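PDB 6IUY: glycerol-3-phosphate dehydrogenase [NAD(+)] from Dunaliella salina, which probably interconverts dihydroxyacetone phosphate and sn-glycerol 3-phosphate with NAD, and joins this to a phosphatase-like domain for direct conversion of dihydroxyacetone phosphate to glycerol. Local coordinates for residues R187-I192 against I201-D206; E212-S217 against Q239-V244; R530-A535 against E550-E555. All blocks are in the same frame, centred on the assembly; numbering follows the deposited sequence.

Contact 1. Residues R187-I192 against I201-D206; sequences RAIERI and IIMVGD. With MG (magnesium ion), chain F.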
loop_
_atom_site.group_PDB
_atom_site.type_symbol
_atom_site.label_atom_id
_atom_site.label_comp_id
_atom_site.label_asym_id
_atom_site.label_seq_id
_atom_site.Cartn_x
_atom_site.Cartn_y
_atom_site.Cartn_z
ATOM N N ARG A 187 37.099 5.257 25.403
ATOM C CA ARG A 187 35.963 4.422 25.810
ATOM C C ARG A 187 34.626 5.071 25.444
ATOM O O ARG A 187 33.714 4.393 24.969
ATOM C CB ARG A 187 36.023 4.117 27.316
ATOM C CG ARG A 187 37.066 3.054 27.661
ATOM C CD ARG A 187 37.150 2.715 29.157
ATOM N NE ARG A 187 38.231 1.757 29.415
ATOM C CZ ARG A 187 38.411 1.092 30.557
ATOM N NH1 ARG A 187 37.576 1.268 31.577
ATOM N NH2 ARG A 187 39.429 0.243 30.678
ATOM N N ALA A 188 34.519 6.377 25.655
ATOM C CA ALA A 188 33.339 7.122 25.230
ATOM C C ALA A 188 33.139 7.031 23.720
ATOM O O ALA A 188 32.009 7.018 23.248
ATOM C CB ALA A 188 33.442 8.575 25.649
ATOM N N ILE A 189 34.228 6.984 22.956
ATOM C CA ILE A 189 34.099 6.855 21.509
ATOM C C ILE A 189 33.652 5.439 21.158
ATOM O O ILE A 189 32.871 5.249 20.229
ATOM C CB ILE A 189 35.407 7.216 20.778
ATOM C CG1 ILE A 189 35.459 8.726 20.552
ATOM C CG2 ILE A 189 35.490 6.524 19.435
ATOM C CD1 ILE A 189 36.594 9.170 19.683
ATOM N N GLU A 190 34.109 4.455 21.930
ATOM C CA GLU A 190 33.699 3.064 21.730
ATOM C C GLU A 190 32.210 2.842 21.974
ATOM O O GLU A 190 31.582 1.996 21.334
ATOM C CB GLU A 190 34.496 2.141 22.644
ATOM C CG GLU A 190 35.787 1.622 22.041
ATOM C CD GLU A 190 36.683 0.947 23.073
ATOM O OE1 GLU A 190 36.346 0.995 24.277
ATOM O OE2 GLU A 190 37.724 0.376 22.682
ATOM N N ARG A 191 31.651 3.593 22.915
ATOM C CA ARG A 191 30.240 3.472 23.249
ATOM C C ARG A 191 29.388 4.107 22.160
ATOM O O ARG A 191 28.339 3.576 21.785
ATOM C CB ARG A 191 29.957 4.121 24.594
ATOM C CG ARG A 191 30.677 3.449 25.742
ATOM C CD ARG A 191 29.732 3.260 26.904
ATOM N NE ARG A 191 29.617 4.464 27.709
ATOM C CZ ARG A 191 28.472 4.918 28.204
ATOM N NH1 ARG A 191 27.335 4.272 27.954
ATOM N NH2 ARG A 191 28.464 6.027 28.940
ATOM N N ILE A 192 29.861 5.249 21.660
ATOM C CA ILE A 192 29.250 5.940 20.525
ATOM C C ILE A 192 29.196 5.037 19.294
ATOM O O ILE A 192 28.181 4.982 18.601
ATOM C CB ILE A 192 30.021 7.246 20.192
ATOM C CG1 ILE A 192 29.670 8.351 21.195
ATOM C CG2 ILE A 192 29.723 7.712 18.787
ATOM C CD1 ILE A 192 30.558 9.574 21.087
ATOM N N ILE A 201 34.611 8.379 12.806
ATOM C CA ILE A 201 34.469 9.289 13.943
ATOM C C ILE A 201 35.785 10.032 14.197
ATOM O O ILE A 201 36.843 9.420 14.299
ATOM C CB ILE A 201 34.044 8.537 15.230
ATOM C CG1 ILE A 201 32.834 7.638 14.954
ATOM C CG2 ILE A 201 33.727 9.522 16.337
ATOM C CD1 ILE A 201 32.536 6.654 16.060
ATOM N N ILE A 202 35.699 11.354 14.296
ATOM C CA ILE A 202 36.862 12.211 14.405
ATOM C C ILE A 202 36.965 12.698 15.840
ATOM O O ILE A 202 35.930 12.970 16.463
ATOM C CB ILE A 202 36.766 13.447 13.447
ATOM C CG1 ILE A 202 36.359 13.030 12.026
ATOM C CG2 ILE A 202 38.056 14.284 13.465
ATOM C CD1 ILE A 202 37.251 11.985 11.379
ATOM N N MET A 203 38.189 12.799 16.371
ATOM C CA MET A 203 38.383 13.470 17.655
ATOM C C MET A 203 39.100 14.800 17.447
ATOM O O MET A 203 40.140 14.860 16.780
ATOM C CB MET A 203 39.163 12.595 18.646
ATOM C CG MET A 203 39.382 13.261 20.027
ATOM S SD MET A 203 37.938 13.188 21.128
ATOM C CE MET A 203 37.677 14.912 21.525
ATOM N N VAL A 204 38.539 15.864 18.018
ATOM C CA VAL A 204 39.157 17.185 17.945
ATOM C C VAL A 204 39.433 17.702 19.350
ATOM O O VAL A 204 38.494 17.852 20.143
ATOM C CB VAL A 204 38.265 18.202 17.203
ATOM C CG1 VAL A 204 39.037 19.489 16.951
ATOM C CG2 VAL A 204 37.758 17.615 15.894
ATOM N N GLY A 205 40.708 17.972 19.651
ATOM C CA GLY A 205 41.114 18.464 20.963
ATOM C C GLY A 205 42.568 18.910 21.122
ATOM O O GLY A 205 43.369 18.846 20.184
ATOM N N ASP A 206 42.910 19.363 22.329
ATOM C CA ASP A 206 44.245 19.888 22.620
ATOM C C ASP A 206 45.101 18.956 23.493
ATOM O O ASP A 206 46.303 18.814 23.273
ATOM C CB ASP A 206 44.136 21.267 23.296
ATOM C CG ASP A 206 43.334 21.237 24.598
ATOM O OD1 ASP A 206 42.262 20.591 24.637
ATOM O OD2 ASP A 206 43.773 21.874 25.586
HETATM MG MG MG F . 41.412 20.191 26.640
#

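Contact 2. Residues E212-S217 against Q239-V244; sequences EAMQGS and QADWFV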
loop_
_atom_site.group_PDB
_atom_site.type_symbol
_atom_site.label_atom_id
_atom_site.label_comp_id
_atom_site.label_asym_id
_atom_site.label_seq_id
_atom_site.Cartn_x
_atom_site.Cartn_y
_atom_site.Cartn_z
ATOM N N GLU A 212 44.504 10.279 23.250
ATOM C CA GLU A 212 44.153 8.969 23.770
ATOM C C GLU A 212 42.903 8.426 23.079
ATOM O O GLU A 212 42.804 7.219 22.831
ATOM C CB GLU A 212 43.944 9.046 25.289
ATOM C CG GLU A 212 43.798 7.697 25.969
ATOM C CD GLU A 212 42.388 7.129 25.874
ATOM O OE1 GLU A 212 41.413 7.891 26.082
ATOM O OE2 GLU A 212 42.265 5.916 25.598
ATOM N N ALA A 213 41.962 9.321 22.761
ATOM C CA ALA A 213 40.709 8.944 22.096
ATOM C C ALA A 213 40.947 8.071 20.877
ATOM O O ALA A 213 40.150 7.193 20.598
ATOM C CB ALA A 213 39.919 10.175 21.705
ATOM N N MET A 214 42.051 8.296 20.169
ATOM C CA MET A 214 42.421 7.473 19.018
ATOM C C MET A 214 43.362 6.317 19.352
ATOM O O MET A 214 43.138 5.182 18.925
ATOM C CB MET A 214 43.090 8.318 17.932
ATOM C CG MET A 214 43.673 7.422 16.838
ATOM S SD MET A 214 44.834 8.198 15.700
ATOM C CE MET A 214 45.513 6.752 14.869
ATOM N N GLN A 215 44.429 6.621 20.089
ATOM C CA GLN A 215 45.496 5.653 20.378
ATOM C C GLN A 215 45.097 4.527 21.332
ATOM O O GLN A 215 45.559 3.398 21.185
ATOM C CB GLN A 215 46.711 6.374 20.961
ATOM C CG GLN A 215 47.464 7.263 19.988
ATOM C CD GLN A 215 48.497 8.113 20.699
ATOM O OE1 GLN A 215 48.587 8.097 21.929
ATOM N NE2 GLN A 215 49.282 8.864 19.931
ATOM N N GLY A 216 44.268 4.835 22.326
ATOM C CA GLY A 216 43.757 3.809 23.223
ATOM C C GLY A 216 42.683 3.014 22.510
ATOM O O GLY A 216 41.644 3.557 22.151
ATOM N N SER A 217 42.934 1.737 22.273
ATOM C CA SER A 217 41.956 0.871 21.606
ATOM C C SER A 217 41.765 1.179 20.124
ATOM O O SER A 217 41.910 2.324 19.684
ATOM C CB SER A 217 40.594 0.947 22.311
ATOM O OG SER A 217 39.640 1.646 21.529
ATOM N N GLN A 239 51.931 13.769 17.521
ATOM C CA GLN A 239 51.301 12.516 17.113
ATOM C C GLN A 239 49.896 12.745 16.528
ATOM O O GLN A 239 49.208 11.797 16.158
ATOM C CB GLN A 239 51.242 11.540 18.294
ATOM C CG GLN A 239 52.612 11.060 18.775
ATOM C CD GLN A 239 52.521 9.956 19.827
ATOM O OE1 GLN A 239 52.515 10.226 21.034
ATOM N NE2 GLN A 239 52.462 8.705 19.370
ATOM N N ALA A 240 49.485 14.006 16.432
ATOM C CA ALA A 240 48.183 14.339 15.861
ATOM C C ALA A 240 48.148 14.064 14.365
ATOM O O ALA A 240 49.168 14.164 13.673
ATOM C CB ALA A 240 47.839 15.795 16.133
ATOM N N ASP A 241 46.962 13.730 13.867
ATOM C CA ASP A 241 46.761 13.450 12.452
ATOM C C ASP A 241 46.684 14.731 11.640
ATOM O O ASP A 241 46.749 14.710 10.409
ATOM C CB ASP A 241 45.485 12.635 12.250
ATOM C CG ASP A 241 45.678 11.171 12.545
ATOM O OD1 ASP A 241 46.711 10.620 12.115
ATOM O OD2 ASP A 241 44.797 10.573 13.197
ATOM N N TRP A 242 46.544 15.849 12.335
ATOM C CA TRP A 242 46.350 17.124 11.671
ATOM C C TRP A 242 46.383 18.204 12.747
ATOM O O TRP A 242 45.647 18.130 13.723
ATOM C CB TRP A 242 45.021 17.117 10.894
ATOM C CG TRP A 242 44.715 18.346 10.098
ATOM C CD1 TRP A 242 45.504 19.444 9.941
ATOM C CD2 TRP A 242 43.521 18.600 9.340
ATOM N NE1 TRP A 242 44.879 20.369 9.135
ATOM C CE2 TRP A 242 43.660 19.876 8.756
ATOM C CE3 TRP A 242 42.350 17.875 9.101
ATOM C CZ2 TRP A 242 42.675 20.439 7.947
ATOM C CZ3 TRP A 242 41.375 18.437 8.307
ATOM C CH2 TRP A 242 41.544 19.704 7.733
ATOM N N PHE A 243 47.266 19.185 12.589
ATOM C CA PHE A 243 47.373 20.266 13.565
ATOM C C PHE A 243 46.839 21.558 12.974
ATOM O O PHE A 243 47.241 21.956 11.881
ATOM C CB PHE A 243 48.828 20.454 14.026
ATOM C CG PHE A 243 49.028 21.658 14.900
ATOM C CD1 PHE A 243 48.613 21.646 16.222
ATOM C CD2 PHE A 243 49.617 22.806 14.401
ATOM C CE1 PHE A 243 48.782 22.757 17.031
ATOM C CE2 PHE A 243 49.793 23.918 15.205
ATOM C CZ PHE A 243 49.375 23.895 16.521
ATOM N N VAL A 244 45.932 22.211 13.694
ATOM C CA VAL A 244 45.341 23.444 13.197
ATOM C C VAL A 244 45.344 24.529 14.257
ATOM O O VAL A 244 45.329 24.243 15.457
ATOM C CB VAL A 244 43.885 23.223 12.693
ATOM C CG1 VAL A 244 43.621 21.744 12.427
ATOM C CG2 VAL A 244 42.876 23.784 13.679
#

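Contact 3. Residues R530-A535 against E550-E555; sequences RRVAEA and EKLEKE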
loop_
_atom_site.group_PDB
_atom_site.type_symbol
_atom_site.label_atom_id
_atom_site.label_comp_id
_atom_site.label_asym_id
_atom_site.label_seq_id
_atom_site.Cartn_x
_atom_site.Cartn_y
_atom_site.Cartn_z
ATOM N N ARG A 530 -1.678 8.785 -19.764
ATOM C CA ARG A 530 -3.147 8.682 -19.749
ATOM C C ARG A 530 -3.724 9.553 -20.835
ATOM O O ARG A 530 -4.665 9.164 -21.524
ATOM C CB ARG A 530 -3.728 9.122 -18.395
ATOM C CG ARG A 530 -5.251 9.054 -18.290
ATOM C CD ARG A 530 -5.829 10.205 -17.501
ATOM N NE ARG A 530 -5.993 11.390 -18.346
ATOM C CZ ARG A 530 -6.874 11.469 -19.340
ATOM N NH1 ARG A 530 -7.660 10.427 -19.619
ATOM N NH2 ARG A 530 -6.958 12.575 -20.060
ATOM N N ARG A 531 -3.164 10.752 -20.976
ATOM C CA ARG A 531 -3.752 11.748 -21.867
ATOM C C ARG A 531 -3.633 11.328 -23.320
ATOM O O ARG A 531 -4.601 11.426 -24.093
ATOM C CB ARG A 531 -3.095 13.100 -21.666
ATOM C CG ARG A 531 -3.730 14.199 -22.509
ATOM C CD ARG A 531 -2.942 15.500 -22.416
ATOM N NE ARG A 531 -3.091 16.255 -23.653
ATOM C CZ ARG A 531 -2.098 16.889 -24.268
ATOM N NH1 ARG A 531 -0.878 16.865 -23.752
ATOM N NH2 ARG A 531 -2.332 17.542 -25.396
ATOM N N VAL A 532 -2.451 10.838 -23.688
ATOM C CA VAL A 532 -2.217 10.384 -25.043
ATOM C C VAL A 532 -2.918 9.078 -25.373
ATOM O O VAL A 532 -3.337 8.861 -26.514
ATOM C CB VAL A 532 -0.713 10.182 -25.318
ATOM C CG1 VAL A 532 -0.519 9.619 -26.723
ATOM C CG2 VAL A 532 0.025 11.496 -25.141
ATOM N N ALA A 533 -2.983 8.186 -24.393
ATOM C CA ALA A 533 -3.581 6.890 -24.598
ATOM C C ALA A 533 -5.092 7.051 -24.762
ATOM O O ALA A 533 -5.697 6.359 -25.561
ATOM C CB ALA A 533 -3.242 5.948 -23.449
ATOM N N GLU A 534 -5.685 7.994 -24.036
ATOM C CA GLU A 534 -7.088 8.333 -24.228
ATOM C C GLU A 534 -7.345 8.721 -25.686
ATOM O O GLU A 534 -8.236 8.160 -26.335
ATOM C CB GLU A 534 -7.506 9.473 -23.300
ATOM C CG GLU A 534 -8.910 10.066 -23.601
ATOM C CD GLU A 534 -9.349 11.079 -22.542
ATOM O OE1 GLU A 534 -8.727 12.155 -22.422
ATOM O OE2 GLU A 534 -10.306 10.799 -21.802
ATOM N N ALA A 535 -6.566 9.673 -26.202
ATOM C CA ALA A 535 -6.717 10.109 -27.596
ATOM C C ALA A 535 -6.494 8.964 -28.581
ATOM O O ALA A 535 -7.231 8.819 -29.553
ATOM C CB ALA A 535 -5.775 11.256 -27.891
ATOM N N GLU A 550 3.533 7.180 -31.427
ATOM C CA GLU A 550 4.624 8.039 -31.841
ATOM C C GLU A 550 4.101 9.302 -32.510
ATOM O O GLU A 550 4.543 10.405 -32.190
ATOM C CB GLU A 550 5.566 7.302 -32.779
ATOM C CG GLU A 550 6.826 8.095 -33.033
ATOM C CD GLU A 550 7.862 7.311 -33.816
ATOM O OE1 GLU A 550 7.507 6.244 -34.382
ATOM O OE2 GLU A 550 9.028 7.768 -33.856
ATOM N N LYS A 551 3.151 9.155 -33.433
ATOM C CA LYS A 551 2.555 10.324 -34.073
ATOM C C LYS A 551 1.885 11.265 -33.070
ATOM O O LYS A 551 2.066 12.482 -33.144
ATOM C CB LYS A 551 1.524 9.906 -35.126
ATOM C CG LYS A 551 2.097 9.316 -36.422
ATOM C CD LYS A 551 0.951 8.862 -37.346
ATOM C CE LYS A 551 1.442 8.188 -38.617
ATOM N NZ LYS A 551 0.296 7.836 -39.523
ATOM N N LEU A 552 1.104 10.711 -32.143
ATOM C CA LEU A 552 0.387 11.526 -31.159
ATOM C C LEU A 552 1.335 12.226 -30.208
ATOM O O LEU A 552 1.077 13.358 -29.769
ATOM C CB LEU A 552 -0.611 10.651 -30.361
ATOM C CG LEU A 552 -1.764 10.095 -31.199
ATOM C CD1 LEU A 552 -2.612 9.051 -30.418
ATOM C CD2 LEU A 552 -2.643 11.245 -31.708
ATOM N N GLU A 553 2.433 11.558 -29.869
ATOM C CA GLU A 553 3.439 12.176 -29.001
ATOM C C GLU A 553 3.924 13.483 -29.637
ATOM O O GLU A 553 4.014 14.532 -28.979
ATOM C CB GLU A 553 4.609 11.208 -28.748
ATOM C CG GLU A 553 5.790 11.833 -27.977
ATOM C CD GLU A 553 7.015 10.934 -27.943
ATOM O OE1 GLU A 553 7.622 10.673 -29.012
ATOM O OE2 GLU A 553 7.390 10.486 -26.837
ATOM N N LYS A 554 4.173 13.426 -30.941
ATOM C CA LYS A 554 4.646 14.572 -31.698
ATOM C C LYS A 554 3.561 15.646 -31.725
ATOM O O LYS A 554 3.805 16.843 -31.481
ATOM C CB LYS A 554 5.035 14.119 -33.116
ATOM C CG LYS A 554 5.820 15.130 -33.940
ATOM C CD LYS A 554 6.914 14.432 -34.753
ATOM C CE LYS A 554 8.081 14.020 -33.845
ATOM N NZ LYS A 554 9.198 13.303 -34.532
ATOM N N GLU A 555 2.338 15.199 -31.959
ATOM C CA GLU A 555 1.200 16.104 -32.100
ATOM C C GLU A 555 0.734 16.722 -30.775
ATOM O O GLU A 555 0.271 17.865 -30.759
ATOM C CB GLU A 555 0.041 15.337 -32.764
ATOM C CG GLU A 555 -1.276 16.095 -32.987
ATOM C CD GLU A 555 -2.386 15.150 -33.519
ATOM O OE1 GLU A 555 -2.051 14.116 -34.142
ATOM O OE2 GLU A 555 -3.587 15.417 -33.283
#

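Contact 1. Residues R187-I192 against I201-D206
Ile192 and Ile201 meet through methyl groups: CG2 of Ile192 lies 4.1 Å from CD1 of Ile201, the nearest approach here, with the two side chains crossing at a slant. Ile189 reaches further along the strand. Its CD1 is 4.4 Å from CG2 of Ile201 and just as far, 4.4 Å, from CB of Met203, so one methyl bridges two strand residues that point the same way. Ile201 holds CG1 beside its backbone N (chi1 -50°), which leaves CG2 to face Ile189 while CD1 goes to Ile192. Helix 184-195 runs nearly antiparallel to strand 201-205 (153°, axes 10.5 Å apart), as expected for the helix that covers the sheet and then turns back into the strand in this haloacid dehalogenase-like, Rossmann-type domain. Cys39 of the neighbouring strand adds to the same buried layer. The helix's other flank is quite different: Arg187 and Arg191 are exposed, and the CB of Glu190 points away from the strand. Just past the strand's C-terminal end, Asp206 OD1 binds magnesium at 2.2 Å, with Asp41 OD2 and Asp43 O as further ligands.

Contact 2. Residues E212-S217 against Q239-V244
Gln239 meets Gln215 at the surface, side chain across side chain at about a right angle, with the amide planes 46° apart. The atoms brought together are both donors: NE2 of Gln215 sits 3.2 Å from NE2 of Gln239 and 3.4 Å from CD of Gln239. No hydrogen bond can be credited to the amides as modelled, and the orientation of at least one of them is doubtful. After Ala240, which turns from the helix toward Cys226, comes Asp241. Its OD2 accepts the backbone N-H of Phe224 and also lies 3.5 Å from SD of Met214. The methionine gets there by being fully stretched, with CG anti to the backbone N (chi1 171°), and it crosses the aspartate roughly perpendicularly. These residues span a piece of the haloacid dehalogenase-like fold: helix 208-215 is the crossover of a beta-alpha-beta unit joining parallel strands 201-205 and 223-227, while strand 242-244 is the outermost on that edge of the sheet. The helix ends at Gln215; Gly216 leaves helical geometry, though its N still bonds to Glu212 O at 2.8 Å. Further on, the Trp242 ring packs on Glu249 and Leu250 of helix 247-251 and meets Trp32 edge-to-face. At Val244, CG1 lies 3.8 Å above one face of the Trp242 ring, displaced toward the rim.

Contact 3. Residues R530-A535 against E550-E555
Val532 and Leu552 make the join between these two helices, their CA atoms 6.7 Å apart; the two side chains run alongside one another with opposite headings. On the valine, CG1 does the touching. It stands anti to the backbone N (chi1 176°), a setting that carries it to within 3.8 Å of CB of Leu552. The valine thus packs against the root of the leucine and not its end, which lets the rest of Leu552 pass alongside. Leucine CG lies beside its own backbone N, and from there CD1 continues the chain in extended form until it rests on the backbone of the other helix: CD1 is 4.0 Å from Val532 O and 4.3 Å from Ala535 C. The Leu552 branch thus lies against the main chain at Ala535, one turn beyond Val532. No hydrogen bond crosses the interface, which is apolar and narrow.

The Arg530-Glu534 pair lies on the side of helix 528-541 turned from Leu552. Arg530 folds back over one turn so that NH2 donates to Glu534 OE1 at 3.0 Å, a salt bridge whose hydrogen bond is fairly straight (161° at the hydrogen). The carboxylate oxygen lies nearly in the guanidinium plane, whereas the N-H approaches it from above the carboxylate plane, 55° out. NH1 of the same arginine makes a salt bridge to Asp475, so the guanidinium is gripped by two carboxylates.

Helix 528-541 opens with Arg528 and Asn529, which bind dihydroxyacetone phosphate. Within the helical C-terminal domain, helix 454-477 backs it through Val469, against Ala533, and Asp475. Helix 549-556 supplies Phe549 beside Val532 and Ala533, and Leu557 and Leu562 close in on Val532.

Contacts 1 and 2 are neighbours in the phosphatase-like half, their centres 10 Å apart, and both reach the same parallel sheet. Ala213 CB of contact 2 packs 3.6 Å from Met203 CG of contact 1. A probable hydrogen bond of 2.6 Å links Glu190 OE2 to Ser217 OG. Contact 1 runs into the magnesium site at Asp206, and Met203 comes within about 4 Å of Asp41, side chain to side chain; contact 2 lies away from the site. Contact 3 belongs to the dehydrogenase half, its centre about 61 Å from that of contact 1 and 65 Å from that of contact 2, with the Val532 side chain about 8 Å from bound dihydroxyacetone phosphate.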